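Dephospho-CoA kinase (Mycobacterium paratuberculosis, PDB 6N39) probably catalyses the last step of coenzyme A biosynthesis, the ATP-dependent phosphorylation of the 3'-hydroxyl of dephospho-CoA, and carries a C-terminal UPF0157 domain involved in its folding. Local coordinates at residues A[136-141]-A[181-186]; A[203-208]-A[332-337]; A[234-239]-A[270-275]; A[303-308]-A[323-328]; A[369-374]-A[391-396]. One frame throughout, in Å; residues are numbered along the deposited sequence.

Interaction 1: A[136-141]-A[181-186]; sequences VIVYAD and LDNSGS
Three backbone hydrogen bonds pair Val138 with Leu181 and Tyr139 with Asp182 in parallel register: Leu181 N to Ile137 O (2.9 Å), Tyr139 N to Leu181 O (2.9 Å) and Asn183 N to Tyr139 O (2.7 Å, 170° at the hydrogen). A fourth bond, past the strand ends, uses a side chain, Asp141 N donating to Ser184 OG at 3.2 Å. Ser184 OG in turn donates to Asp182 OD1 on its syn lone pair (2.7 Å), and the two bonds together hold the hydroxyl. The pairing forms one edge of the five-stranded parallel sheet of the P-loop kinase fold, where strand 135-139 lies between 10-16 and the outermost strand 179-182. Among apolar contacts, the Tyr139 ring is laid over its neighbour strand by chi1 of 68°, with Asp182 CA above one face, 3.9 Å from the centroid. On the other sheet face Val138 CG2 meets Asn183 CB at 3.5 Å, the two side chains running side by side. The Asn183 amide ND2 bonds Ala20 O, within the predicted ATP-binding loop.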
# COMPACT_ATOMS: atom_id res chain seq x y z
N VAL A 136 -2.92 4.24 -7.93
CA VAL A 136 -4.13 4.62 -8.66
C VAL A 136 -4.16 3.87 -9.98
O VAL A 136 -3.18 3.89 -10.74
CB VAL A 136 -4.18 6.14 -8.92
CG1 VAL A 136 -5.50 6.52 -9.62
CG2 VAL A 136 -4.06 6.88 -7.63
N ILE A 137 -5.26 3.20 -10.27
CA ILE A 137 -5.39 2.50 -11.54
C ILE A 137 -6.67 2.97 -12.21
O ILE A 137 -7.73 3.00 -11.57
CB ILE A 137 -5.38 0.97 -11.35
CG1 ILE A 137 -4.14 0.58 -10.54
CG2 ILE A 137 -5.40 0.29 -12.70
CD1 ILE A 137 -3.86 -0.89 -10.48
N VAL A 138 -6.56 3.38 -13.47
CA VAL A 138 -7.71 3.83 -14.25
C VAL A 138 -8.20 2.66 -15.09
O VAL A 138 -7.40 1.84 -15.55
CB VAL A 138 -7.36 5.07 -15.11
CG1 VAL A 138 -6.26 4.76 -16.11
CG2 VAL A 138 -8.58 5.57 -15.82
N TYR A 139 -9.52 2.55 -15.24
CA TYR A 139 -10.09 1.51 -16.08
C TYR A 139 -11.28 2.08 -16.84
O TYR A 139 -11.71 3.21 -16.59
CB TYR A 139 -10.52 0.28 -15.25
CG TYR A 139 -11.69 0.54 -14.33
CD1 TYR A 139 -11.49 1.17 -13.11
CD2 TYR A 139 -12.99 0.18 -14.69
CE1 TYR A 139 -12.55 1.43 -12.26
CE2 TYR A 139 -14.06 0.43 -13.85
CZ TYR A 139 -13.83 1.06 -12.63
OH TYR A 139 -14.87 1.32 -11.76
N ALA A 140 -11.80 1.29 -17.77
CA ALA A 140 -12.92 1.70 -18.60
C ALA A 140 -13.55 0.47 -19.22
O ALA A 140 -12.88 -0.56 -19.40
CB ALA A 140 -12.48 2.67 -19.71
N ASP A 141 -14.84 0.58 -19.55
CA ASP A 141 -15.54 -0.50 -20.23
C ASP A 141 -14.78 -0.92 -21.47
O ASP A 141 -14.24 -0.08 -22.20
CB ASP A 141 -16.97 -0.09 -20.61
CG ASP A 141 -17.79 0.41 -19.43
OD1 ASP A 141 -18.69 1.26 -19.65
OD2 ASP A 141 -17.55 -0.04 -18.29
N LEU A 181 -10.33 3.87 -10.52
CA LEU A 181 -10.90 5.09 -11.08
C LEU A 181 -11.49 4.82 -12.46
O LEU A 181 -10.77 4.44 -13.39
CB LEU A 181 -9.82 6.16 -11.11
CG LEU A 181 -10.22 7.62 -11.04
CD1 LEU A 181 -9.02 8.46 -10.63
CD2 LEU A 181 -10.71 8.01 -12.42
N ASP A 182 -12.80 5.02 -12.59
CA ASP A 182 -13.54 4.66 -13.79
C ASP A 182 -13.49 5.80 -14.80
O ASP A 182 -13.94 6.91 -14.51
CB ASP A 182 -14.99 4.31 -13.43
CG ASP A 182 -15.80 3.78 -14.63
OD1 ASP A 182 -15.32 3.82 -15.78
OD2 ASP A 182 -16.93 3.32 -14.40
N ASN A 183 -12.93 5.53 -15.97
CA ASN A 183 -12.85 6.53 -17.03
C ASN A 183 -13.71 6.10 -18.22
O ASN A 183 -13.27 6.14 -19.37
CB ASN A 183 -11.39 6.76 -17.47
CG ASN A 183 -11.25 7.85 -18.53
OD1 ASN A 183 -12.00 8.83 -18.54
ND2 ASN A 183 -10.31 7.67 -19.45
N SER A 184 -14.95 5.69 -17.95
CA SER A 184 -15.86 5.36 -19.03
C SER A 184 -16.59 6.57 -19.60
O SER A 184 -17.22 6.45 -20.65
CB SER A 184 -16.90 4.33 -18.56
OG SER A 184 -16.30 3.10 -18.21
N GLY A 185 -16.51 7.72 -18.94
CA GLY A 185 -17.27 8.90 -19.32
C GLY A 185 -16.47 9.90 -20.13
O GLY A 185 -15.53 9.55 -20.86
N SER A 186 -16.83 11.17 -20.00
CA SER A 186 -16.25 12.24 -20.80
C SER A 186 -14.91 12.68 -20.21
O SER A 186 -14.59 12.37 -19.07
CB SER A 186 -17.20 13.43 -20.85
OG SER A 186 -17.30 14.05 -19.57

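Interaction 2: A[203-208]-A[332-337]; sequences VPFAHN and SADPGR
Phe205 reaches from its helix to the loop at Ala333 and Asp334, and its CB already lies 4.3 Å from Pro335 CD. Beyond CB, CG is held anti to the backbone N (chi1 -166°). Phe205 CD1 comes within 3.4 Å of Ala333 C at one edge, and at the CD2/CE2 edge the ring is stacked on the Asp334 carboxylate, planes 15° apart, with the loop all on one side. Asp334 CB sits over the ring centre, 3.5 Å from the centroid and 6° off the normal, in a CH-pi contact; at the tip, Phe205 CZ is 3.7 Å from Asp334 CB. The loop, shaped by an ST turn at Ser332 and an Asx turn at Asp334, connects strands 328-331 and 339-345 of the C-terminal domain and packs against helix 187-210. Asp334 OD2 also forms a salt bridge with Arg201 of that helix. Three residues after Phe205, Asn208 ND2 donates to Ala333 O (3.1 Å), the acceptor lying close to the amide plane. Pro204 CG and Pro335 CG meet at 3.7 Å.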
# COMPACT_ATOMS: atom_id res chain seq x y z
N VAL A 203 -4.27 15.37 -1.14
CA VAL A 203 -3.82 16.55 -0.41
C VAL A 203 -3.68 16.27 1.09
O VAL A 203 -2.61 16.54 1.65
CB VAL A 203 -4.74 17.75 -0.71
CG1 VAL A 203 -4.58 18.82 0.35
CG2 VAL A 203 -4.45 18.34 -2.12
N PRO A 204 -4.70 15.76 1.79
CA PRO A 204 -4.51 15.48 3.22
C PRO A 204 -3.49 14.38 3.50
O PRO A 204 -2.78 14.47 4.50
CB PRO A 204 -5.92 15.12 3.71
CG PRO A 204 -6.67 14.69 2.48
CD PRO A 204 -6.09 15.49 1.35
N PHE A 205 -3.38 13.36 2.64
CA PHE A 205 -2.34 12.34 2.81
C PHE A 205 -0.95 12.98 2.83
O PHE A 205 -0.17 12.77 3.76
CB PHE A 205 -2.46 11.30 1.68
CG PHE A 205 -1.67 10.01 1.91
CD1 PHE A 205 -0.93 9.79 3.06
CD2 PHE A 205 -1.71 9.00 0.94
CE1 PHE A 205 -0.22 8.59 3.25
CE2 PHE A 205 -1.01 7.81 1.11
CZ PHE A 205 -0.26 7.59 2.28
N ALA A 206 -0.65 13.80 1.81
CA ALA A 206 0.65 14.47 1.75
C ALA A 206 0.85 15.42 2.92
O ALA A 206 1.94 15.49 3.49
CB ALA A 206 0.80 15.22 0.42
N HIS A 207 -0.19 16.20 3.26
CA HIS A 207 -0.04 17.15 4.36
C HIS A 207 0.21 16.42 5.67
O HIS A 207 1.04 16.84 6.48
CB HIS A 207 -1.28 18.04 4.47
CG HIS A 207 -1.23 18.98 5.63
ND1 HIS A 207 -0.31 20.01 5.70
CD2 HIS A 207 -1.98 19.07 6.74
CE1 HIS A 207 -0.51 20.69 6.81
NE2 HIS A 207 -1.52 20.14 7.46
N ASN A 208 -0.52 15.32 5.90
CA ASN A 208 -0.34 14.53 7.11
C ASN A 208 1.06 13.96 7.19
O ASN A 208 1.67 13.96 8.26
CB ASN A 208 -1.36 13.39 7.15
CG ASN A 208 -2.74 13.85 7.59
OD1 ASN A 208 -2.90 14.97 8.09
ND2 ASN A 208 -3.73 12.99 7.44
N SER A 332 -1.49 5.05 9.48
CA SER A 332 -1.49 5.61 8.14
C SER A 332 -1.85 7.08 8.18
O SER A 332 -2.69 7.51 8.97
CB SER A 332 -2.48 4.87 7.24
OG SER A 332 -2.53 5.49 5.96
N ALA A 333 -1.20 7.86 7.31
CA ALA A 333 -1.56 9.25 7.08
C ALA A 333 -2.64 9.41 6.01
O ALA A 333 -3.05 10.54 5.73
CB ALA A 333 -0.31 10.05 6.66
N ASP A 334 -3.10 8.30 5.41
CA ASP A 334 -4.05 8.35 4.31
C ASP A 334 -5.48 8.32 4.86
O ASP A 334 -5.90 7.27 5.37
CB ASP A 334 -3.81 7.17 3.37
CG ASP A 334 -4.72 7.17 2.14
OD1 ASP A 334 -5.61 8.02 2.01
OD2 ASP A 334 -4.52 6.29 1.27
N PRO A 335 -6.25 9.41 4.78
CA PRO A 335 -7.62 9.37 5.33
C PRO A 335 -8.54 8.40 4.61
O PRO A 335 -9.59 8.06 5.16
CB PRO A 335 -8.11 10.82 5.20
CG PRO A 335 -7.31 11.39 4.06
CD PRO A 335 -5.95 10.72 4.16
N GLY A 336 -8.18 7.93 3.42
CA GLY A 336 -8.97 6.92 2.76
C GLY A 336 -8.79 5.50 3.29
O GLY A 336 -9.55 4.62 2.89
N ARG A 337 -7.81 5.24 4.16
CA ARG A 337 -7.58 3.89 4.67
C ARG A 337 -6.89 3.96 6.03
O ARG A 337 -5.71 3.61 6.18
CB ARG A 337 -6.76 3.07 3.68
CG ARG A 337 -6.50 1.59 4.08
CD ARG A 337 -7.79 0.83 4.41
NE ARG A 337 -8.24 1.09 5.78
CZ ARG A 337 -9.49 0.91 6.19
NH1 ARG A 337 -10.42 0.47 5.33
NH2 ARG A 337 -9.83 1.20 7.44

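Interaction 3: A[234-239]-A[270-275]; sequences RIVNRL and IDIQIT
Ile272 stands between Ile235 and Leu239, and its separate branches meet different helix residues. CG2, anti to the backbone N, touches Leu239 CD1 at 3.6 Å. The other branch leads away from it: CG1 lies 3.7 Å from Ile235 CG2, and a bend at chi2 (-64°) carries CD1 to within 4.1 Å of Val236 CG2. In each of these pairs the side chains are inclined to one another, neither aligned nor perpendicular. Ile235 extends its long branch (chi2 162°) in another direction, bringing its CD1 to 4.0 Å from Ile270 CD1. At the far end Leu239 CB approaches Ile274 CD1 at 4.2 Å, a looser contact. The alternating Ile270, Ile272 and Ile274 turn one strand face to the helix, and Ile235 and Leu239, one turn apart, answer it. Tyr294 and Val341 border the same layer. Segment axes 9.8 Å apart are those of a helix packed roughly parallel to the strand, inclined by 29°, the alpha/beta layering by which helix 228-243 covers the mixed sheet of the GrpB-like domain.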
# COMPACT_ATOMS: atom_id res chain seq x y z
N ARG A 234 -2.81 -5.61 0.49
CA ARG A 234 -2.00 -4.52 -0.06
C ARG A 234 -1.11 -3.92 1.01
O ARG A 234 0.08 -3.67 0.78
CB ARG A 234 -2.88 -3.43 -0.69
CG ARG A 234 -3.60 -3.92 -1.91
CD ARG A 234 -4.24 -2.78 -2.67
NE ARG A 234 -5.43 -2.27 -2.03
CZ ARG A 234 -6.66 -2.71 -2.29
NH1 ARG A 234 -6.87 -3.67 -3.18
NH2 ARG A 234 -7.70 -2.17 -1.66
N ILE A 235 -1.66 -3.74 2.22
CA ILE A 235 -0.90 -3.13 3.30
C ILE A 235 0.25 -4.05 3.75
O ILE A 235 1.38 -3.60 3.94
CB ILE A 235 -1.83 -2.76 4.47
CG1 ILE A 235 -2.83 -1.68 4.03
CG2 ILE A 235 -1.02 -2.32 5.69
CD1 ILE A 235 -4.09 -1.56 4.96
N VAL A 236 -0.06 -5.33 3.96
CA VAL A 236 0.94 -6.31 4.37
C VAL A 236 2.11 -6.33 3.39
O VAL A 236 3.27 -6.30 3.80
CB VAL A 236 0.31 -7.71 4.50
CG1 VAL A 236 1.41 -8.80 4.56
CG2 VAL A 236 -0.61 -7.79 5.74
N ASN A 237 1.81 -6.37 2.08
CA ASN A 237 2.88 -6.39 1.09
C ASN A 237 3.71 -5.12 1.16
O ASN A 237 4.95 -5.17 1.12
CB ASN A 237 2.30 -6.56 -0.32
CG ASN A 237 1.74 -7.95 -0.56
OD1 ASN A 237 1.99 -8.88 0.21
ND2 ASN A 237 0.97 -8.11 -1.65
N ARG A 238 3.03 -3.97 1.25
CA ARG A 238 3.72 -2.68 1.31
C ARG A 238 4.66 -2.61 2.52
O ARG A 238 5.79 -2.11 2.42
CB ARG A 238 2.68 -1.55 1.37
CG ARG A 238 3.26 -0.15 1.57
CD ARG A 238 2.12 0.93 1.67
NE ARG A 238 1.23 0.87 0.52
CZ ARG A 238 -0.11 0.85 0.58
NH1 ARG A 238 -0.74 0.94 1.76
NH2 ARG A 238 -0.81 0.75 -0.54
N LEU A 239 4.22 -3.13 3.65
CA LEU A 239 5.03 -3.06 4.86
C LEU A 239 6.17 -4.08 4.82
O LEU A 239 7.27 -3.78 5.31
CB LEU A 239 4.15 -3.28 6.10
CG LEU A 239 3.07 -2.23 6.42
CD1 LEU A 239 2.13 -2.70 7.57
CD2 LEU A 239 3.70 -0.91 6.80
N ILE A 270 -7.84 -0.78 9.99
CA ILE A 270 -7.18 -2.07 9.79
C ILE A 270 -5.95 -2.14 10.70
O ILE A 270 -5.10 -1.25 10.66
CB ILE A 270 -6.79 -2.25 8.31
CG1 ILE A 270 -8.07 -2.47 7.48
CG2 ILE A 270 -5.82 -3.43 8.15
CD1 ILE A 270 -7.82 -2.70 6.00
N ASP A 271 -5.86 -3.19 11.52
CA ASP A 271 -4.68 -3.38 12.36
C ASP A 271 -3.73 -4.39 11.74
O ASP A 271 -4.16 -5.47 11.32
CB ASP A 271 -5.06 -3.85 13.77
CG ASP A 271 -5.81 -2.79 14.54
OD1 ASP A 271 -7.03 -2.68 14.34
OD2 ASP A 271 -5.16 -2.08 15.33
N ILE A 272 -2.44 -4.03 11.73
CA ILE A 272 -1.36 -4.87 11.23
C ILE A 272 -0.31 -4.99 12.33
O ILE A 272 -0.01 -4.01 13.01
CB ILE A 272 -0.69 -4.26 9.98
CG1 ILE A 272 -1.73 -3.93 8.90
CG2 ILE A 272 0.40 -5.20 9.48
CD1 ILE A 272 -2.46 -5.18 8.34
N GLN A 273 0.29 -6.17 12.48
CA GLN A 273 1.45 -6.31 13.36
C GLN A 273 2.68 -6.67 12.53
O GLN A 273 2.66 -7.65 11.78
CB GLN A 273 1.21 -7.38 14.43
CG GLN A 273 2.42 -7.56 15.34
CD GLN A 273 2.17 -8.53 16.46
OE1 GLN A 273 1.90 -8.13 17.60
NE2 GLN A 273 2.27 -9.84 16.16
N ILE A 274 3.74 -5.89 12.69
CA ILE A 274 5.08 -6.25 12.24
C ILE A 274 5.82 -6.84 13.43
O ILE A 274 5.99 -6.16 14.46
CB ILE A 274 5.83 -5.04 11.68
CG1 ILE A 274 5.05 -4.38 10.52
CG2 ILE A 274 7.23 -5.45 11.24
CD1 ILE A 274 5.69 -3.06 10.05
N THR A 275 6.28 -8.09 13.29
CA THR A 275 7.11 -8.72 14.30
C THR A 275 8.58 -8.45 13.99
O THR A 275 9.03 -8.71 12.87
CB THR A 275 6.85 -10.24 14.35
OG1 THR A 275 5.50 -10.48 14.79
CG2 THR A 275 7.79 -10.91 15.33

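Interaction 4: A[303-308]-A[323-328]; sequences DVAKPD and ALWHKR. With ACT (acetate ion), chain E.
Asp303 binds the 323-328 segment through both backbone and carboxylate. Its N donates to Trp325 O (3.1 Å, 157° at the hydrogen), and the same carbonyl oxygen receives a second hydrogen from a water that also donates to Asp303 OD2. Asp303 OD1 accepts from Lys327 NZ at 2.7 Å in a salt bridge, on the syn side but 28° out of the carboxylate plane. Beyond CG the lysine chain is extended, which carries the ammonium across to the acid at about a right angle. Both charged groups have further partners: Arg344 bridges OD2, and His342 ND1 is bonded to NZ. These partners belong to strand 339-345, so these outer bonds tie the loop linking helix 286-291 to strand 328-331 onto the mixed sheet of the GrpB-like domain. The indole N-H of Trp325 is satisfied through a second water, which accepts from NE1 at 3.0 Å in the ring plane and donates to Lys306 O. Over one indole face lies the other segment's backbone; Ala305 CA is 3.7 Å from the five-membered ring centroid, 2° off its normal. An acetate, probably from the crystallisation liquor, accepts at O from His326 ND1 (2.7 Å) and Arg328 NH1, and at OXT from Arg328 NH2.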
# COMPACT_ATOMS: atom_id res chain seq x y z
N ASP A 303 1.78 -1.59 25.31
CA ASP A 303 0.38 -1.97 25.52
C ASP A 303 0.06 -1.93 27.02
O ASP A 303 0.93 -1.75 27.86
CB ASP A 303 0.11 -3.39 24.97
CG ASP A 303 0.29 -3.50 23.45
OD1 ASP A 303 -0.36 -2.73 22.70
OD2 ASP A 303 1.07 -4.35 23.00
N VAL A 304 -1.22 -2.12 27.34
CA VAL A 304 -1.65 -2.30 28.73
C VAL A 304 -1.15 -3.66 29.22
O VAL A 304 -1.43 -4.69 28.61
CB VAL A 304 -3.17 -2.20 28.84
CG1 VAL A 304 -3.66 -2.41 30.30
CG2 VAL A 304 -3.64 -0.85 28.33
N ALA A 305 -0.40 -3.67 30.32
CA ALA A 305 0.12 -4.94 30.84
C ALA A 305 -0.99 -5.81 31.41
O ALA A 305 -1.97 -5.31 31.96
CB ALA A 305 1.17 -4.69 31.94
N LYS A 306 -0.84 -7.13 31.27
CA LYS A 306 -1.65 -8.09 32.01
C LYS A 306 -0.75 -8.89 32.93
O LYS A 306 0.39 -9.21 32.56
CB LYS A 306 -2.40 -9.07 31.09
CG LYS A 306 -2.92 -8.51 29.80
CD LYS A 306 -4.17 -7.68 30.00
CE LYS A 306 -4.27 -6.67 28.86
NZ LYS A 306 -3.42 -7.12 27.74
N PRO A 307 -1.21 -9.24 34.12
CA PRO A 307 -0.40 -10.09 35.00
C PRO A 307 -0.31 -11.50 34.43
O PRO A 307 -1.10 -11.90 33.58
CB PRO A 307 -1.19 -10.07 36.31
CG PRO A 307 -2.62 -9.89 35.84
CD PRO A 307 -2.56 -9.00 34.65
N ASP A 308 0.66 -12.25 34.95
CA ASP A 308 0.97 -13.60 34.48
C ASP A 308 0.97 -13.65 32.95
O ASP A 308 0.18 -14.36 32.32
CB ASP A 308 0.01 -14.63 35.06
CG ASP A 308 0.45 -16.07 34.79
OD1 ASP A 308 1.64 -16.29 34.49
OD2 ASP A 308 -0.40 -16.98 34.86
N ALA A 323 8.83 -4.58 31.17
CA ALA A 323 9.52 -4.20 29.93
C ALA A 323 9.06 -5.02 28.74
O ALA A 323 9.13 -4.55 27.59
CB ALA A 323 11.04 -4.34 30.11
N LEU A 324 8.56 -6.23 28.97
CA LEU A 324 8.16 -7.08 27.85
C LEU A 324 6.86 -6.63 27.20
O LEU A 324 6.45 -7.24 26.20
CB LEU A 324 8.03 -8.54 28.31
CG LEU A 324 9.34 -9.17 28.79
CD1 LEU A 324 9.15 -10.61 29.22
CD2 LEU A 324 10.41 -9.06 27.70
N TRP A 325 6.18 -5.61 27.74
CA TRP A 325 4.98 -5.09 27.11
C TRP A 325 5.26 -3.89 26.20
O TRP A 325 4.32 -3.34 25.62
CB TRP A 325 3.92 -4.73 28.16
CG TRP A 325 3.32 -5.95 28.82
CD1 TRP A 325 3.64 -6.46 30.05
CD2 TRP A 325 2.32 -6.81 28.26
NE1 TRP A 325 2.88 -7.59 30.29
CE2 TRP A 325 2.08 -7.83 29.20
CE3 TRP A 325 1.62 -6.83 27.04
CZ2 TRP A 325 1.15 -8.86 28.98
CZ3 TRP A 325 0.70 -7.85 26.82
CH2 TRP A 325 0.47 -8.85 27.79
N HIS A 326 6.52 -3.49 26.05
CA HIS A 326 6.82 -2.33 25.21
C HIS A 326 6.66 -2.68 23.73
O HIS A 326 6.68 -3.84 23.33
CB HIS A 326 8.23 -1.80 25.47
CG HIS A 326 8.37 -1.14 26.80
ND1 HIS A 326 9.12 -0.00 26.99
CD2 HIS A 326 7.82 -1.43 28.01
CE1 HIS A 326 9.06 0.37 28.25
NE2 HIS A 326 8.27 -0.48 28.89
N LYS A 327 6.48 -1.63 22.92
CA LYS A 327 6.26 -1.74 21.48
C LYS A 327 6.50 -0.38 20.83
O LYS A 327 6.81 0.61 21.50
CB LYS A 327 4.83 -2.24 21.20
CG LYS A 327 3.74 -1.21 21.53
CD LYS A 327 2.34 -1.69 21.06
CE LYS A 327 1.31 -0.57 21.07
NZ LYS A 327 -0.03 -1.05 20.59
N ARG A 328 6.35 -0.35 19.51
CA ARG A 328 6.13 0.91 18.81
C ARG A 328 4.82 0.81 18.04
O ARG A 328 4.29 -0.29 17.83
CB ARG A 328 7.30 1.26 17.85
CG ARG A 328 8.70 1.27 18.48
CD ARG A 328 8.92 2.41 19.49
NE ARG A 328 10.28 2.38 20.09
CZ ARG A 328 10.58 1.96 21.32
NH1 ARG A 328 9.64 1.51 22.15
NH2 ARG A 328 11.84 2.00 21.75
C ACT E . 11.81 1.08 25.06
O ACT E . 10.54 1.15 24.95
OXT ACT E . 12.70 1.32 24.18
CH3 ACT E . 12.34 0.61 26.48
O HOH W 1 3.35 -5.01 23.67
O HOH W 2 3.24 -8.90 33.02

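Interaction 5: A[369-374]-A[391-396]; sequences ADYLAV and AVKEPW. With ACT (acetate ion), chain C; ACT (acetate ion), chain G.
Trp396 lays one face of its indole on Tyr371 and Val374 of the facing helix. Tyr371 CD1 stands 3.4 Å from Trp396 CZ3, and the two aromatic planes are only 11° from parallel. With centroids 4.7 Å apart the pair is slid so far that the rings barely overlap: the six-membered ring lies over the CB, CG and CD1 side of the tyrosine. The five-membered ring is met by Val374 CG2, which comes to 3.4 Å from Trp396 CD1; its line to the centroid is tilted 29° from the normal, a CH-pi contact over the same face. The other branch, Val374 CG1, rests 4.1 Å from Lys393 CA. These side chains fill the space between two consecutive helices, 365-382 and 386-411, that form an antiparallel helical hairpin, the segment directions being 155° apart. At its polar rim Lys393 NZ donates to Tyr371 OH at 3.1 Å, meeting the hydroxyl near the ring plane; bends at chi2 and chi3 bring the lysine round to it. Tyr371 OH itself donates to an acetate oxygen (2.5 Å), while NZ also reaches a second acetate, both ions probably from the crystallisation liquor. In the next shell, Phe357 of helix 349-363 packs edge-to-face on Tyr371 and also touches Trp396.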
# COMPACT_ATOMS: atom_id res chain seq x y z
N ALA A 369 -19.42 -13.24 20.24
CA ALA A 369 -20.65 -12.56 20.64
C ALA A 369 -20.42 -11.69 21.88
O ALA A 369 -20.89 -10.55 21.94
CB ALA A 369 -21.76 -13.59 20.89
N ASP A 370 -19.72 -12.23 22.88
CA ASP A 370 -19.38 -11.44 24.06
C ASP A 370 -18.64 -10.17 23.67
O ASP A 370 -18.96 -9.07 24.15
CB ASP A 370 -18.51 -12.26 25.02
CG ASP A 370 -19.28 -13.30 25.78
OD1 ASP A 370 -20.53 -13.30 25.70
OD2 ASP A 370 -18.63 -14.13 26.45
N TYR A 371 -17.64 -10.30 22.80
CA TYR A 371 -16.84 -9.15 22.39
C TYR A 371 -17.71 -8.13 21.67
O TYR A 371 -17.60 -6.92 21.92
CB TYR A 371 -15.69 -9.62 21.50
CG TYR A 371 -14.68 -8.55 21.15
CD1 TYR A 371 -14.39 -7.51 22.03
CD2 TYR A 371 -14.00 -8.58 19.93
CE1 TYR A 371 -13.46 -6.53 21.71
CE2 TYR A 371 -13.07 -7.60 19.60
CZ TYR A 371 -12.80 -6.58 20.50
OH TYR A 371 -11.88 -5.60 20.19
N LEU A 372 -18.58 -8.59 20.77
CA LEU A 372 -19.46 -7.69 20.06
C LEU A 372 -20.36 -6.92 21.03
O LEU A 372 -20.56 -5.71 20.87
CB LEU A 372 -20.31 -8.46 19.05
CG LEU A 372 -21.30 -7.56 18.31
CD1 LEU A 372 -20.56 -6.51 17.50
CD2 LEU A 372 -22.21 -8.37 17.43
N ALA A 373 -20.90 -7.60 22.04
CA ALA A 373 -21.77 -6.91 22.99
C ALA A 373 -21.00 -5.85 23.77
O ALA A 373 -21.51 -4.75 24.01
CB ALA A 373 -22.42 -7.92 23.94
N VAL A 374 -19.75 -6.16 24.15
CA VAL A 374 -18.93 -5.16 24.81
C VAL A 374 -18.72 -3.95 23.90
O VAL A 374 -18.83 -2.80 24.34
CB VAL A 374 -17.58 -5.75 25.25
CG1 VAL A 374 -16.65 -4.64 25.71
CG2 VAL A 374 -17.77 -6.76 26.37
N ALA A 391 -11.93 3.26 27.25
CA ALA A 391 -12.11 3.00 28.67
C ALA A 391 -13.18 1.94 28.92
O ALA A 391 -13.00 1.06 29.77
CB ALA A 391 -12.45 4.29 29.42
N VAL A 392 -14.31 2.02 28.21
CA VAL A 392 -15.36 1.03 28.45
C VAL A 392 -14.92 -0.36 27.99
O VAL A 392 -15.16 -1.35 28.68
CB VAL A 392 -16.69 1.46 27.79
CG1 VAL A 392 -17.71 0.34 27.86
CG2 VAL A 392 -17.24 2.69 28.48
N LYS A 393 -14.21 -0.44 26.86
CA LYS A 393 -13.75 -1.75 26.38
C LYS A 393 -12.66 -2.35 27.27
O LYS A 393 -12.61 -3.57 27.45
CB LYS A 393 -13.19 -1.65 24.96
CG LYS A 393 -14.18 -1.36 23.86
CD LYS A 393 -13.77 -2.06 22.56
CE LYS A 393 -12.33 -1.77 22.14
NZ LYS A 393 -11.93 -2.64 20.98
N GLU A 394 -11.75 -1.52 27.78
CA GLU A 394 -10.48 -2.05 28.29
C GLU A 394 -10.62 -3.13 29.36
O GLU A 394 -9.89 -4.13 29.29
CB GLU A 394 -9.60 -0.90 28.80
CG GLU A 394 -8.14 -1.31 29.05
CD GLU A 394 -7.48 -1.94 27.81
OE1 GLU A 394 -6.69 -2.90 27.98
OE2 GLU A 394 -7.76 -1.49 26.67
N PRO A 395 -11.50 -3.02 30.36
CA PRO A 395 -11.54 -4.08 31.39
C PRO A 395 -11.83 -5.46 30.81
O PRO A 395 -11.32 -6.46 31.34
CB PRO A 395 -12.64 -3.61 32.35
CG PRO A 395 -12.71 -2.12 32.16
CD PRO A 395 -12.43 -1.91 30.69
N TRP A 396 -12.59 -5.55 29.72
CA TRP A 396 -12.92 -6.86 29.15
C TRP A 396 -11.68 -7.62 28.68
O TRP A 396 -11.65 -8.85 28.74
CB TRP A 396 -13.90 -6.68 27.99
CG TRP A 396 -14.32 -7.96 27.33
CD1 TRP A 396 -15.34 -8.79 27.73
CD2 TRP A 396 -13.74 -8.57 26.17
NE1 TRP A 396 -15.43 -9.88 26.88
CE2 TRP A 396 -14.46 -9.76 25.92
CE3 TRP A 396 -12.69 -8.23 25.32
CZ2 TRP A 396 -14.15 -10.61 24.85
CZ3 TRP A 396 -12.40 -9.07 24.25
CH2 TRP A 396 -13.12 -10.25 24.03
C ACT C . -9.47 -5.36 17.85
O ACT C . -10.62 -5.87 18.00
OXT ACT C . -8.98 -4.83 16.82
CH3 ACT C . -8.52 -5.35 19.12
C ACT G . -12.99 -2.34 17.44
O ACT G . -13.43 -1.67 18.44
OXT ACT G . -13.62 -2.79 16.41
CH3 ACT G . -11.46 -2.65 17.46

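How the interactions relate
Along the chain, interaction 1 comes first, in the parallel sheet of the kinase domain. Helix 187-210 follows strand 179-182 directly and leads to interaction 2, about 23 Å away between centres, where it meets a loop of the C-terminal domain. Interactions 3 and 4 lie in sequence between the two segments of interaction 2, which thus brackets much of the GrpB-like domain. Interaction 3 touches interaction 2 through Arg337, packed on Ile235 and Ile270. Interaction 4 touches interaction 5, last in order, through Val304 and Glu394, with centres about 20 Å apart. The centres of interactions 1 and 4 are about 48 Å apart. Interaction 2 packs the end of the helix leading out of the kinase part against a GrpB-like loop, which probably connects the two parts.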